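Local structure of xyloglucan-specific endo-beta-1,4-glucanase BoGH9A (Bacteroides ovatus, 6DHT) at residues N209-L222 / S278-F292. The protein hydrolyses internal beta-1,4-glucosidic linkages in the backbone of xyloglucan, releasing xyloglucan oligosaccharides. Numbering follows the deposited sequence.
Sequences NHTPDLLDEMQFNL and SSRLFASYEEDYPGF. With CA (calcium ion), chain D; EDO (1,2-ethanediol), chain H; EDO (1,2-ethanediol), chain I.
Y289 and D216 illustrate how a metal ligand can be positioned by its second shell. The tyrosine hydroxyl donates to D216 OD1 (OH to OD1 2.6 Å) on that oxygen's anti lone pair, while N209 ND2 meets OD1 from above the carboxylate plane, nearly straight (171°). Two donors on OD1 and the calcium on D216 OD2 (2.3 Å) together hold the carboxylate's rotation. N209 OD1, which also accepts from T211 N in an Asx turn, the carbonyl of T211, D213, a water and the backbone carbonyl of E206 complete the site.

D288 grips the same loop directly through OD2, while a water links OD1 to H210 ND1. OD2 takes H210 N on the syn lone pair (2.8 Å) and T211 OG1 on the anti one (2.7 Å), with the carboxylate stacked on the N209 amide, planes 20° apart. With T211 OG1 anti to the carbonyl carbon, CG2 rides over a face of Y285 in a CH-pi contact. P212 CD meets Y285 CZ at 3.4 Å.

Q219 CG lies over a face of Y289; the bend at chi2 (-74°) carries the amide on, setting NE2 above the centre of the F292 ring. A leucine in place of Y289 would probably leave D216 OD1 without its hydroxyl donor, the carboxylate held, of the partners described, by N209 and the metal alone, and Q219 CG without the ring it lies over.

L215 CB packs on F282 CZ at 3.7 Å, and L222 CD1 reaches F282 CE1. Within the (alpha/alpha)6 barrel of the family 9 domain, away from the active site, the contact joins the calcium loop and much of helix 213-226 to the end of helix 265-281, the loop after it and the first residue of helix 292-309; L215 also touches Y190 of helix 176-192, and L214 packs on helix 105-117.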
ATOM      1  N   ASN A 209      -8.173  14.717  18.195  1.00 23.53           N
ATOM      2  CA  ASN A 209      -8.283  13.846  19.356  1.00 20.59           C
ATOM      3  C   ASN A 209      -6.893  13.494  19.893  1.00 19.84           C
ATOM      4  O   ASN A 209      -5.917  14.127  19.519  1.00 24.30           O
ATOM      5  CB  ASN A 209      -9.129  12.609  19.053  1.00 24.12           C
ATOM      6  CG  ASN A 209      -8.455  11.629  18.110  1.00 22.12           C
ATOM      7  OD1 ASN A 209      -7.254  11.719  17.811  1.00 18.82           O
ATOM      8  ND2 ASN A 209      -9.238  10.668  17.655  1.00 20.71           N
ATOM      9  N   HIS A 210      -6.810  12.467  20.733  1.00 21.49           N
ATOM     10  CA  HIS A 210      -5.551  12.101  21.383  1.00 21.39           C
ATOM     11  C   HIS A 210      -4.864  10.882  20.775  1.00 21.06           C
ATOM     12  O   HIS A 210      -3.966  10.290  21.382  1.00 24.08           O
ATOM     13  CB  HIS A 210      -5.788  11.853  22.884  1.00 28.18           C
ATOM     14  CG  HIS A 210      -6.047  13.102  23.664  1.00 34.17           C
ATOM     15  ND1 HIS A 210      -7.183  13.863  23.493  1.00 42.86           N
ATOM     16  CD2 HIS A 210      -5.311  13.732  24.608  1.00 43.28           C
ATOM     17  CE1 HIS A 210      -7.135  14.909  24.299  1.00 42.50           C
ATOM     18  NE2 HIS A 210      -6.009  14.851  24.988  1.00 50.88           N
ATOM     19  N   THR A 211      -5.282  10.518  19.559  1.00 19.92           N
ATOM     20  CA  THR A 211      -4.834   9.285  18.925  1.00 17.98           C
ATOM     21  C   THR A 211      -4.116   9.650  17.620  1.00 16.47           C
ATOM     22  O   THR A 211      -4.564  10.554  16.916  1.00 17.09           O
ATOM     23  CB  THR A 211      -6.011   8.382  18.630  1.00 17.65           C
ATOM     24  OG1 THR A 211      -6.713   8.114  19.864  1.00 18.45           O
ATOM     25  CG2 THR A 211      -5.537   7.054  18.073  1.00 19.60           C
ATOM     26  N   PRO A 212      -2.986   8.984  17.329  1.00 15.85           N
ATOM     27  CA  PRO A 212      -2.362   9.217  16.014  1.00 15.65           C
ATOM     28  C   PRO A 212      -3.338   8.987  14.867  1.00 14.92           C
ATOM     29  O   PRO A 212      -4.091   8.007  14.835  1.00 15.06           O
ATOM     30  CB  PRO A 212      -1.226   8.186  15.975  1.00 16.08           C
ATOM     31  CG  PRO A 212      -0.863   7.992  17.453  1.00 16.09           C
ATOM     32  CD  PRO A 212      -2.215   8.017  18.133  1.00 18.50           C
ATOM     33  N   ASP A 213      -3.318   9.929  13.943  1.00 13.91           N
ATOM     34  CA  ASP A 213      -4.271   9.958  12.837  1.00 14.07           C
ATOM     35  C   ASP A 213      -4.226   8.687  11.983  1.00 13.49           C
ATOM     36  O   ASP A 213      -5.274   8.253  11.518  1.00 12.94           O
ATOM     37  CB  ASP A 213      -4.080  11.189  11.952  1.00 13.85           C
ATOM     38  CG  ASP A 213      -4.631  12.469  12.554  1.00 16.97           C
ATOM     39  OD1 ASP A 213      -5.126  12.441  13.704  1.00 15.98           O
ATOM     40  OD2 ASP A 213      -4.538  13.512  11.882  1.00 18.52           O
ATOM     41  N   LEU A 214      -3.047   8.095  11.776  1.00 13.91           N
ATOM     42  CA  LEU A 214      -2.983   6.813  11.073  1.00 12.54           C
ATOM     43  C   LEU A 214      -3.855   5.782  11.772  1.00 11.44           C
ATOM     44  O   LEU A 214      -4.592   5.048  11.101  1.00 13.31           O
ATOM     45  CB  LEU A 214      -1.557   6.300  10.906  1.00 12.53           C
ATOM     46  CG  LEU A 214      -1.418   4.973  10.150  1.00 13.54           C
ATOM     47  CD1 LEU A 214      -0.086   4.991   9.394  1.00 16.71           C
ATOM     48  CD2 LEU A 214      -1.511   3.771  11.028  1.00 14.83           C
ATOM     49  N   LEU A 215      -3.801   5.719  13.108  1.00 12.37           N
ATOM     50  CA  LEU A 215      -4.608   4.750  13.832  1.00 12.33           C
ATOM     51  C   LEU A 215      -6.088   5.106  13.785  1.00 12.93           C
ATOM     52  O   LEU A 215      -6.915   4.209  13.676  1.00 12.96           O
ATOM     53  CB  LEU A 215      -4.162   4.652  15.281  1.00 12.78           C
ATOM     54  CG  LEU A 215      -2.780   4.053  15.516  1.00 12.59           C
ATOM     55  CD1 LEU A 215      -2.519   3.891  17.030  1.00 15.42           C
ATOM     56  CD2 LEU A 215      -2.567   2.724  14.789  1.00 14.34           C
ATOM     57  N   ASP A 216      -6.434   6.392  13.838  1.00 12.86           N
ATOM     58  CA  ASP A 216      -7.842   6.768  13.623  1.00 12.96           C
ATOM     59  C   ASP A 216      -8.364   6.212  12.311  1.00 14.97           C
ATOM     60  O   ASP A 216      -9.482   5.664  12.220  1.00 16.29           O
ATOM     61  CB  ASP A 216      -8.059   8.267  13.620  1.00 13.05           C
ATOM     62  CG  ASP A 216      -7.794   8.915  14.973  1.00 16.18           C
ATOM     63  OD1 ASP A 216      -8.342   8.453  16.005  1.00 16.28           O
ATOM     64  OD2 ASP A 216      -7.043   9.901  14.969  1.00 15.21           O
ATOM     65  N   GLU A 217      -7.571   6.381  11.263  1.00 13.79           N
ATOM     66  CA  GLU A 217      -8.004   5.919   9.960  1.00 13.52           C
ATOM     67  C   GLU A 217      -8.168   4.400   9.926  1.00 13.87           C
ATOM     68  O   GLU A 217      -9.190   3.896   9.447  1.00 14.34           O
ATOM     69  CB  GLU A 217      -7.056   6.384   8.848  1.00 12.75           C
ATOM     70  CG  GLU A 217      -7.641   6.175   7.439  1.00 13.05           C
ATOM     71  CD  GLU A 217      -8.935   6.960   7.239  1.00 14.37           C
ATOM     72  OE1 GLU A 217      -8.925   8.191   7.486  1.00 15.40           O
ATOM     73  OE2 GLU A 217      -9.975   6.338   6.889  1.00 15.36           O
ATOM     74  N   MET A 218      -7.182   3.676  10.455  1.00 12.05           N
ATOM     75  CA  MET A 218      -7.291   2.242  10.492  1.00 12.77           C
ATOM     76  C   MET A 218      -8.547   1.845  11.231  1.00 13.39           C
ATOM     77  O   MET A 218      -9.235   0.923  10.814  1.00 14.16           O
ATOM     78  CB  MET A 218      -6.068   1.578  11.144  1.00 13.15           C
ATOM     79  CG  MET A 218      -4.698   1.950  10.566  1.00 12.44           C
ATOM     80  SD  MET A 218      -4.466   1.590   8.817  1.00 13.18           S
ATOM     81  CE  MET A 218      -4.780   3.195   8.103  1.00 12.51           C
ATOM     82  N   GLN A 219      -8.822   2.513  12.353  1.00 13.33           N
ATOM     83  CA  GLN A 219      -9.955   2.104  13.181  1.00 14.73           C
ATOM     84  C   GLN A 219     -11.267   2.226  12.437  1.00 15.38           C
ATOM     85  O   GLN A 219     -12.197   1.450  12.685  1.00 15.38           O
ATOM     86  CB  GLN A 219      -9.998   2.926  14.470  1.00 14.81           C
ATOM     87  CG  GLN A 219     -10.288   2.087  15.728  1.00 17.73           C
ATOM     88  CD  GLN A 219     -11.740   1.612  15.871  1.00 17.68           C
ATOM     89  OE1 GLN A 219     -12.699   2.368  15.663  1.00 19.60           O
ATOM     90  NE2 GLN A 219     -11.899   0.344  16.222  1.00 20.53           N
ATOM     91  N   PHE A 220     -11.344   3.174  11.506  1.00 14.46           N
ATOM     92  CA  PHE A 220     -12.577   3.341  10.746  1.00 14.28           C
ATOM     93  C   PHE A 220     -12.928   2.054  10.015  1.00 15.11           C
ATOM     94  O   PHE A 220     -14.106   1.703   9.867  1.00 17.01           O
ATOM     95  CB  PHE A 220     -12.499   4.478   9.746  1.00 15.27           C
ATOM     96  CG  PHE A 220     -13.845   4.865   9.234  1.00 17.08           C
ATOM     97  CD1 PHE A 220     -14.639   5.741   9.957  1.00 17.55           C
ATOM     98  CD2 PHE A 220     -14.356   4.293   8.085  1.00 18.18           C
ATOM     99  CE1 PHE A 220     -15.910   6.087   9.500  1.00 18.65           C
ATOM    100  CE2 PHE A 220     -15.637   4.642   7.628  1.00 17.00           C
ATOM    101  CZ  PHE A 220     -16.411   5.524   8.359  1.00 19.36           C
ATOM    102  N   ASN A 221     -11.909   1.352   9.524  1.00 13.98           N
ATOM    103  CA  ASN A 221     -12.113   0.073   8.881  1.00 13.65           C
ATOM    104  C   ASN A 221     -12.132  -1.084   9.895  1.00 13.65           C
ATOM    105  O   ASN A 221     -12.913  -2.000   9.735  1.00 14.48           O
ATOM    106  CB  ASN A 221     -11.091  -0.183   7.770  1.00 15.34           C
ATOM    107  CG  ASN A 221     -11.525  -1.303   6.839  1.00 14.04           C
ATOM    108  OD1 ASN A 221     -12.344  -1.076   5.954  1.00 13.46           O
ATOM    109  ND2 ASN A 221     -11.013  -2.513   7.037  1.00 14.16           N
ATOM    110  N   LEU A 222     -11.262  -1.079  10.906  1.00 13.93           N
ATOM    111  CA  LEU A 222     -11.302  -2.118  11.942  1.00 14.04           C
ATOM    112  C   LEU A 222     -12.688  -2.251  12.575  1.00 15.18           C
ATOM    113  O   LEU A 222     -13.150  -3.370  12.853  1.00 16.06           O
ATOM    114  CB  LEU A 222     -10.280  -1.834  13.033  1.00 14.08           C
ATOM    115  CG  LEU A 222      -8.810  -1.992  12.585  1.00 13.84           C
ATOM    116  CD1 LEU A 222      -7.825  -1.291  13.557  1.00 14.98           C
ATOM    117  CD2 LEU A 222      -8.439  -3.471  12.354  1.00 13.62           C
ATOM    118  N   SER A 278      -3.706  -4.959  16.190  1.00 13.87           N
ATOM    119  CA  SER A 278      -4.394  -3.747  16.630  1.00 12.75           C
ATOM    120  C   SER A 278      -4.605  -3.693  18.149  1.00 15.73           C
ATOM    121  O   SER A 278      -4.593  -2.613  18.740  1.00 16.12           O
ATOM    122  CB  SER A 278      -5.732  -3.597  15.902  1.00 12.86           C
ATOM    123  OG  SER A 278      -5.508  -3.533  14.494  1.00 14.77           O
ATOM    124  N   SER A 279      -4.835  -4.853  18.759  1.00 18.08           N
ATOM    125  CA  SER A 279      -5.029  -4.919  20.201  1.00 18.51           C
ATOM    126  C   SER A 279      -3.858  -4.250  20.914  1.00 18.20           C
ATOM    127  O   SER A 279      -4.056  -3.469  21.844  1.00 19.42           O
ATOM    128  CB  SER A 279      -5.162  -6.368  20.647  1.00 19.44           C
ATOM    129  OG  SER A 279      -5.452  -6.393  22.032  1.00 23.49           O
ATOM    130  N   ARG A 280      -2.635  -4.533  20.468  1.00 17.06           N
ATOM    131  CA  ARG A 280      -1.455  -3.939  21.088  1.00 17.09           C
ATOM    132  C   ARG A 280      -1.373  -2.446  20.821  1.00 15.68           C
ATOM    133  O   ARG A 280      -1.058  -1.645  21.703  1.00 19.35           O
ATOM    134  CB  ARG A 280      -0.171  -4.597  20.569  1.00 16.94           C
ATOM    135  CG  ARG A 280      -0.101  -6.082  20.754  1.00 18.79           C
ATOM    136  CD  ARG A 280       1.303  -6.631  20.459  1.00 18.48           C
ATOM    137  NE  ARG A 280       1.836  -6.279  19.143  1.00 17.63           N
ATOM    138  CZ  ARG A 280       1.639  -6.983  18.027  1.00 19.30           C
ATOM    139  NH1 ARG A 280       0.909  -8.083  18.059  1.00 18.19           N
ATOM    140  NH2 ARG A 280       2.167  -6.571  16.876  1.00 18.64           N
ATOM    141  N   LEU A 281      -1.633  -2.054  19.575  1.00 15.05           N
ATOM    142  CA  LEU A 281      -1.411  -0.668  19.196  1.00 16.44           C
ATOM    143  C   LEU A 281      -2.421   0.292  19.782  1.00 15.72           C
ATOM    144  O   LEU A 281      -2.134   1.474  19.910  1.00 18.69           O
ATOM    145  CB  LEU A 281      -1.408  -0.504  17.676  1.00 16.70           C
ATOM    146  CG  LEU A 281      -0.410  -1.376  16.908  1.00 19.74           C
ATOM    147  CD1 LEU A 281      -0.476  -1.021  15.413  1.00 16.23           C
ATOM    148  CD2 LEU A 281       0.971  -1.359  17.452  1.00 28.35           C
ATOM    149  N   PHE A 282      -3.634  -0.194  20.069  1.00 16.68           N
ATOM    150  CA  PHE A 282      -4.679   0.672  20.590  1.00 16.62           C
ATOM    151  C   PHE A 282      -4.779   0.601  22.135  1.00 16.82           C
ATOM    152  O   PHE A 282      -5.632   1.260  22.712  1.00 19.64           O
ATOM    153  CB  PHE A 282      -6.022   0.329  19.938  1.00 17.77           C
ATOM    154  CG  PHE A 282      -6.171   0.868  18.541  1.00 15.48           C
ATOM    155  CD1 PHE A 282      -5.648   0.178  17.456  1.00 15.19           C
ATOM    156  CD2 PHE A 282      -6.850   2.052  18.313  1.00 14.80           C
ATOM    157  CE1 PHE A 282      -5.785   0.675  16.164  1.00 15.28           C
ATOM    158  CE2 PHE A 282      -7.002   2.543  17.022  1.00 18.72           C
ATOM    159  CZ  PHE A 282      -6.472   1.845  15.956  1.00 14.59           C
ATOM    160  N   ALA A 283      -3.898  -0.161  22.766  1.00 17.21           N
ATOM    161  CA  ALA A 283      -3.892  -0.291  24.243  1.00 17.66           C
ATOM    162  C   ALA A 283      -3.748   1.051  24.953  1.00 23.01           C
ATOM    163  O   ALA A 283      -4.364   1.267  26.006  1.00 22.41           O
ATOM    164  CB  ALA A 283      -2.783  -1.216  24.671  1.00 19.10           C
ATOM    165  N   SER A 284      -2.948   1.950  24.384  1.00 20.61           N
ATOM    166  CA  SER A 284      -2.743   3.287  24.926  1.00 21.14           C
ATOM    167  C   SER A 284      -3.854   4.280  24.640  1.00 20.35           C
ATOM    168  O   SER A 284      -3.791   5.408  25.135  1.00 25.15           O
ATOM    169  CB  SER A 284      -1.434   3.880  24.385  1.00 28.30           C
ATOM    170  OG  SER A 284      -0.330   3.117  24.829  1.00 40.69           O
ATOM    171  N   TYR A 285      -4.857   3.899  23.844  1.00 18.62           N
ATOM    172  CA  TYR A 285      -5.851   4.858  23.366  1.00 19.34           C
ATOM    173  C   TYR A 285      -7.268   4.480  23.791  1.00 23.00           C
ATOM    174  O   TYR A 285      -8.227   4.567  23.027  1.00 23.35           O
ATOM    175  CB  TYR A 285      -5.691   5.041  21.826  1.00 17.29           C
ATOM    176  CG  TYR A 285      -4.273   5.444  21.478  1.00 18.92           C
ATOM    177  CD1 TYR A 285      -3.801   6.710  21.797  1.00 17.74           C
ATOM    178  CD2 TYR A 285      -3.397   4.547  20.871  1.00 17.58           C
ATOM    179  CE1 TYR A 285      -2.504   7.081  21.525  1.00 17.72           C
ATOM    180  CE2 TYR A 285      -2.087   4.908  20.592  1.00 18.11           C
ATOM    181  CZ  TYR A 285      -1.650   6.173  20.915  1.00 19.19           C
ATOM    182  OH  TYR A 285      -0.356   6.562  20.657  1.00 21.33           O
ATOM    183  N   GLU A 286      -7.379   4.098  25.059  1.00 22.42           N
ATOM    184  CA  GLU A 286      -8.660   3.792  25.653  1.00 22.35           C
ATOM    185  C   GLU A 286      -9.541   5.035  25.729  1.00 19.50           C
ATOM    186  O   GLU A 286     -10.767   4.927  25.699  1.00 23.95           O
ATOM    187  CB  GLU A 286      -8.450   3.209  27.047  1.00 26.07           C
ATOM    188  CG  GLU A 286      -7.923   1.791  27.020  1.00 30.32           C
ATOM    189  CD  GLU A 286      -8.959   0.784  26.527  1.00 36.83           C
ATOM    190  OE1 GLU A 286     -10.183   1.021  26.728  1.00 28.73           O
ATOM    191  OE2 GLU A 286      -8.544  -0.251  25.943  1.00 30.72           O
ATOM    192  N   GLU A 287      -8.932   6.210  25.790  1.00 21.15           N
ATOM    193  CA  GLU A 287      -9.697   7.447  25.838  1.00 23.21           C
ATOM    194  C   GLU A 287     -10.571   7.625  24.612  1.00 26.43           C
ATOM    195  O   GLU A 287     -11.768   7.890  24.714  1.00 27.21           O
ATOM    196  CB  GLU A 287      -8.771   8.652  26.011  1.00 24.12           C
ATOM    197  CG  GLU A 287      -9.493   9.985  25.965  1.00 25.22           C
ATOM    198  CD  GLU A 287      -8.574  11.172  26.218  1.00 38.17           C
ATOM    199  OE1 GLU A 287      -7.336  11.003  26.170  1.00 38.62           O
ATOM    200  OE2 GLU A 287      -9.095  12.277  26.471  1.00 44.65           O
ATOM    201  N   ASP A 288      -9.977   7.461  23.436  1.00 21.61           N
ATOM    202  CA  ASP A 288     -10.708   7.665  22.199  1.00 21.49           C
ATOM    203  C   ASP A 288     -11.345   6.382  21.685  1.00 18.07           C
ATOM    204  O   ASP A 288     -12.334   6.422  20.956  1.00 22.32           O
ATOM    205  CB  ASP A 288      -9.748   8.233  21.144  1.00 20.34           C
ATOM    206  CG  ASP A 288      -9.353   9.677  21.418  1.00 24.12           C
ATOM    207  OD1 ASP A 288     -10.142  10.443  22.027  1.00 26.80           O
ATOM    208  OD2 ASP A 288      -8.229  10.066  21.045  1.00 22.67           O
ATOM    209  N   TYR A 289     -10.773   5.244  22.048  1.00 18.25           N
ATOM    210  CA  TYR A 289     -11.300   3.950  21.611  1.00 20.34           C
ATOM    211  C   TYR A 289     -11.529   2.993  22.778  1.00 23.37           C
ATOM    212  O   TYR A 289     -10.905   1.941  22.876  1.00 21.84           O
ATOM    213  CB  TYR A 289     -10.391   3.355  20.516  1.00 19.40           C
ATOM    214  CG  TYR A 289     -10.357   4.259  19.305  1.00 17.87           C
ATOM    215  CD1 TYR A 289     -11.374   4.231  18.367  1.00 19.93           C
ATOM    216  CD2 TYR A 289      -9.345   5.195  19.143  1.00 19.42           C
ATOM    217  CE1 TYR A 289     -11.388   5.084  17.296  1.00 17.03           C
ATOM    218  CE2 TYR A 289      -9.344   6.057  18.056  1.00 17.41           C
ATOM    219  CZ  TYR A 289     -10.370   5.994  17.136  1.00 16.38           C
ATOM    220  OH  TYR A 289     -10.413   6.837  16.045  1.00 17.40           O
ATOM    221  N   PRO A 290     -12.475   3.356  23.657  1.00 23.92           N
ATOM    222  CA  PRO A 290     -12.672   2.570  24.880  1.00 24.72           C
ATOM    223  C   PRO A 290     -13.095   1.140  24.594  1.00 21.51           C
ATOM    224  O   PRO A 290     -14.034   0.911  23.835  1.00 23.25           O
ATOM    225  CB  PRO A 290     -13.786   3.335  25.606  1.00 27.68           C
ATOM    226  CG  PRO A 290     -14.454   4.152  24.567  1.00 26.36           C
ATOM    227  CD  PRO A 290     -13.370   4.522  23.598  1.00 23.12           C
ATOM    228  N   GLY A 291     -12.376   0.186  25.169  1.00 23.10           N
ATOM    229  CA  GLY A 291     -12.722  -1.208  25.036  1.00 22.46           C
ATOM    230  C   GLY A 291     -12.244  -1.904  23.781  1.00 23.70           C
ATOM    231  O   GLY A 291     -12.355  -3.121  23.671  1.00 24.55           O
ATOM    232  N   PHE A 292     -11.695  -1.166  22.820  1.00 23.86           N
ATOM    233  CA  PHE A 292     -11.371  -1.811  21.552  1.00 21.43           C
ATOM    234  C   PHE A 292     -10.224  -2.827  21.667  1.00 17.05           C
ATOM    235  O   PHE A 292     -10.284  -3.921  21.111  1.00 18.48           O
ATOM    236  CB  PHE A 292     -11.077  -0.763  20.476  1.00 21.43           C
ATOM    237  CG  PHE A 292     -10.587  -1.347  19.184  1.00 20.28           C
ATOM    238  CD1 PHE A 292     -11.351  -2.246  18.466  1.00 18.37           C
ATOM    239  CD2 PHE A 292      -9.346  -0.990  18.697  1.00 19.68           C
ATOM    240  CE1 PHE A 292     -10.876  -2.795  17.306  1.00 18.52           C
ATOM    241  CE2 PHE A 292      -8.876  -1.517  17.509  1.00 18.49           C
ATOM    242  CZ  PHE A 292      -9.628  -2.416  16.824  1.00 17.86           C
TER
HETATM  243 CA    CA D 603      -6.075  11.823  15.767  1.00 17.76          CA
HETATM  244  C1  EDO H 607      -1.564  13.363  19.429  1.00 37.96           C
HETATM  245  O1  EDO H 607      -2.921  13.202  19.000  1.00 46.55           O
HETATM  246  C2  EDO H 607      -0.948  11.974  19.517  1.00 36.64           C
HETATM  247  O2  EDO H 607      -0.950  11.418  18.203  1.00 38.42           O
HETATM  248  C1  EDO I 608       2.316   0.100  20.202  1.00 39.54           C
HETATM  249  O1  EDO I 608       2.107  -1.249  20.652  1.00 39.60           O
HETATM  250  C2  EDO I 608       3.749   0.204  19.698  1.00 41.33           C
HETATM  251  O2  EDO I 608       4.096  -0.999  18.996  1.00 38.70           O
HETATM  252  O   HOH W   1      -4.992  13.688  16.732  1.00 22.17           O
HETATM  253  O   HOH W   2      -9.590  13.098  22.401  1.00 32.12           O
HETATM  254  O   HOH W   3     -11.687   6.193  13.719  1.00 20.64           O